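Local structure of extracellular ligand-binding receptor (Sphaerobacter thermophilus, 4ZPJ) at residues I148-G153 and F169-A174. The protein probably serves as the extracellular substrate-binding component of an ABC transporter, capturing a small solute for uptake. Sequence-based numbering, arbitrary orientation.
Sequences IVTNAG and FRVSFA
Arg170 reaches across to the backbone of Ala152, where its NH1 donates to Ala152 O at 2.9 Å, the bond bent to 139° at the hydrogen and the oxygen tilted out of the guanidinium plane. Its CG leaves anti to the backbone N (chi1 179°), which lays the aliphatic part alongside Val149, Arg170 CD against Val149 CG1 at 3.9 Å, before bends at chi2 and chi3 carry the guanidinium to the carbonyl. Leu154 O takes a second bond from NH1 and Thr158 OG1 one from NH2, fixing the group's rotation. Replacing this arginine by alanine would probably take away one donor from each of the three oxygens and leave loop 150-153 less firmly tied to strand 168-170. The framework is a beta-alpha-beta unit at the edge of one lobe's sheet in a receptor of the leucine-binding protein family, with the periplasmic-binding-protein fold, the parallel strands 147-149 and 168-170 joined through helix 156-159. Val149 N gives a nearly straight bond to Phe169 O, and Val149 O receives Val171 N at 3.0 Å. On the other face of the sheet from Arg170, Ile148 CG2 meets Val171 CG1 at 3.8 Å, the two side chains slanting across one another, packed against helix 336-354. Beyond the strands, Ser172 OG donates to Asn151 O at 2.9 Å from above the carbonyl plane. Asn151 O also lies over one face of the Phe173 ring, 4.0 Å from Phe173 CZ, while Tyr178 meets the ring edge-to-face.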
loop_
_atom_site.group_PDB
_atom_site.type_symbol
_atom_site.label_atom_id
_atom_site.label_comp_id
_atom_site.label_asym_id
_atom_site.label_seq_id
_atom_site.Cartn_x
_atom_site.Cartn_y
_atom_site.Cartn_z
ATOM N N ILE A 148 13.834 -2.365 -3.765
ATOM C CA ILE A 148 12.420 -2.437 -4.128
ATOM C C ILE A 148 11.598 -2.225 -2.839
ATOM O O ILE A 148 11.531 -3.121 -1.989
ATOM C CB ILE A 148 11.999 -3.831 -4.662
ATOM C CG1 ILE A 148 12.940 -4.398 -5.703
ATOM C CG2 ILE A 148 10.614 -3.800 -5.251
ATOM C CD1 ILE A 148 12.950 -3.744 -6.997
ATOM N N VAL A 149 10.987 -1.060 -2.697
ATOM C CA VAL A 149 10.177 -0.774 -1.529
ATOM C C VAL A 149 8.783 -1.346 -1.643
ATOM O O VAL A 149 8.038 -1.018 -2.578
ATOM C CB VAL A 149 10.087 0.716 -1.296
ATOM C CG1 VAL A 149 9.178 1.011 -0.111
ATOM C CG2 VAL A 149 11.489 1.215 -1.002
ATOM N N THR A 150 8.429 -2.218 -0.689
ATOM C CA THR A 150 7.151 -2.922 -0.773
ATOM C C THR A 150 6.078 -2.327 0.138
ATOM O O THR A 150 4.906 -2.729 0.067
ATOM C CB THR A 150 7.339 -4.422 -0.474
ATOM O OG1 THR A 150 7.974 -4.592 0.807
ATOM C CG2 THR A 150 8.255 -5.054 -1.522
ATOM N N ASN A 151 6.435 -1.373 0.995
ATOM C CA ASN A 151 5.396 -0.782 1.846
ATOM C C ASN A 151 5.582 0.679 2.074
ATOM O O ASN A 151 4.875 1.437 1.474
ATOM C CB ASN A 151 5.235 -1.540 3.166
ATOM C CG ASN A 151 4.004 -1.104 3.926
ATOM O OD1 ASN A 151 2.840 -1.313 3.470
ATOM N ND2 ASN A 151 4.229 -0.392 4.990
ATOM N N ALA A 152 6.529 1.080 2.917
ATOM C CA ALA A 152 6.797 2.477 3.268
ATOM C C ALA A 152 6.303 3.508 2.233
ATOM O O ALA A 152 6.896 3.655 1.173
ATOM C CB ALA A 152 8.283 2.665 3.496
ATOM N N GLY A 153 5.239 4.231 2.555
ATOM C CA GLY A 153 4.527 5.042 1.545
ATOM C C GLY A 153 4.961 6.507 1.575
ATOM O O GLY A 153 4.429 7.347 0.814
ATOM N N PHE A 169 13.138 2.019 -6.189
ATOM C CA PHE A 169 11.880 1.745 -6.829
ATOM C C PHE A 169 10.857 1.512 -5.761
ATOM O O PHE A 169 11.182 0.953 -4.704
ATOM C CB PHE A 169 11.982 0.465 -7.688
ATOM C CG PHE A 169 12.966 0.549 -8.819
ATOM C CD1 PHE A 169 14.335 0.373 -8.586
ATOM C CD2 PHE A 169 12.542 0.753 -10.086
ATOM C CE1 PHE A 169 15.258 0.468 -9.631
ATOM C CE2 PHE A 169 13.452 0.803 -11.170
ATOM C CZ PHE A 169 14.808 0.660 -10.932
ATOM N N ARG A 170 9.618 1.868 -6.032
ATOM C CA ARG A 170 8.552 1.582 -5.095
ATOM C C ARG A 170 7.402 0.908 -5.772
ATOM O O ARG A 170 6.929 1.389 -6.803
ATOM C CB ARG A 170 8.110 2.884 -4.407
ATOM C CG ARG A 170 6.985 2.679 -3.432
ATOM C CD ARG A 170 7.130 3.591 -2.225
ATOM N NE ARG A 170 6.863 4.943 -2.588
ATOM C CZ ARG A 170 7.022 6.000 -1.809
ATOM N NH1 ARG A 170 7.461 5.894 -0.544
ATOM N NH2 ARG A 170 6.702 7.197 -2.285
ATOM N N VAL A 171 6.942 -0.223 -5.219
ATOM C CA VAL A 171 5.883 -1.001 -5.894
ATOM C C VAL A 171 4.565 -0.944 -5.118
ATOM O O VAL A 171 3.560 -1.539 -5.540
ATOM C CB VAL A 171 6.252 -2.474 -6.093
ATOM C CG1 VAL A 171 7.466 -2.628 -6.986
ATOM C CG2 VAL A 171 6.494 -3.157 -4.766
ATOM N N SER A 172 4.562 -0.284 -3.962
ATOM C CA SER A 172 3.323 -0.170 -3.179
ATOM C C SER A 172 2.504 1.112 -3.539
ATOM O O SER A 172 1.526 1.096 -4.326
ATOM C CB SER A 172 3.691 -0.229 -1.702
ATOM O OG SER A 172 4.650 0.760 -1.386
ATOM N N PHE A 173 2.921 2.238 -3.015
ATOM C CA PHE A 173 2.180 3.459 -3.253
ATOM C C PHE A 173 2.988 4.561 -2.633
ATOM O O PHE A 173 3.826 4.296 -1.768
ATOM C CB PHE A 173 0.774 3.424 -2.578
ATOM C CG PHE A 173 0.792 2.883 -1.188
ATOM C CD1 PHE A 173 1.053 3.711 -0.115
ATOM C CD2 PHE A 173 0.580 1.542 -0.944
ATOM C CE1 PHE A 173 1.113 3.229 1.186
ATOM C CE2 PHE A 173 0.649 1.034 0.356
ATOM C CZ PHE A 173 0.906 1.881 1.417
ATOM N N ALA A 174 2.804 5.787 -3.118
ATOM C CA ALA A 174 3.094 6.913 -2.214
ATOM C C ALA A 174 1.815 7.132 -1.394
ATOM O O ALA A 174 0.712 6.995 -1.951
ATOM C CB ALA A 174 3.444 8.151 -3.015
#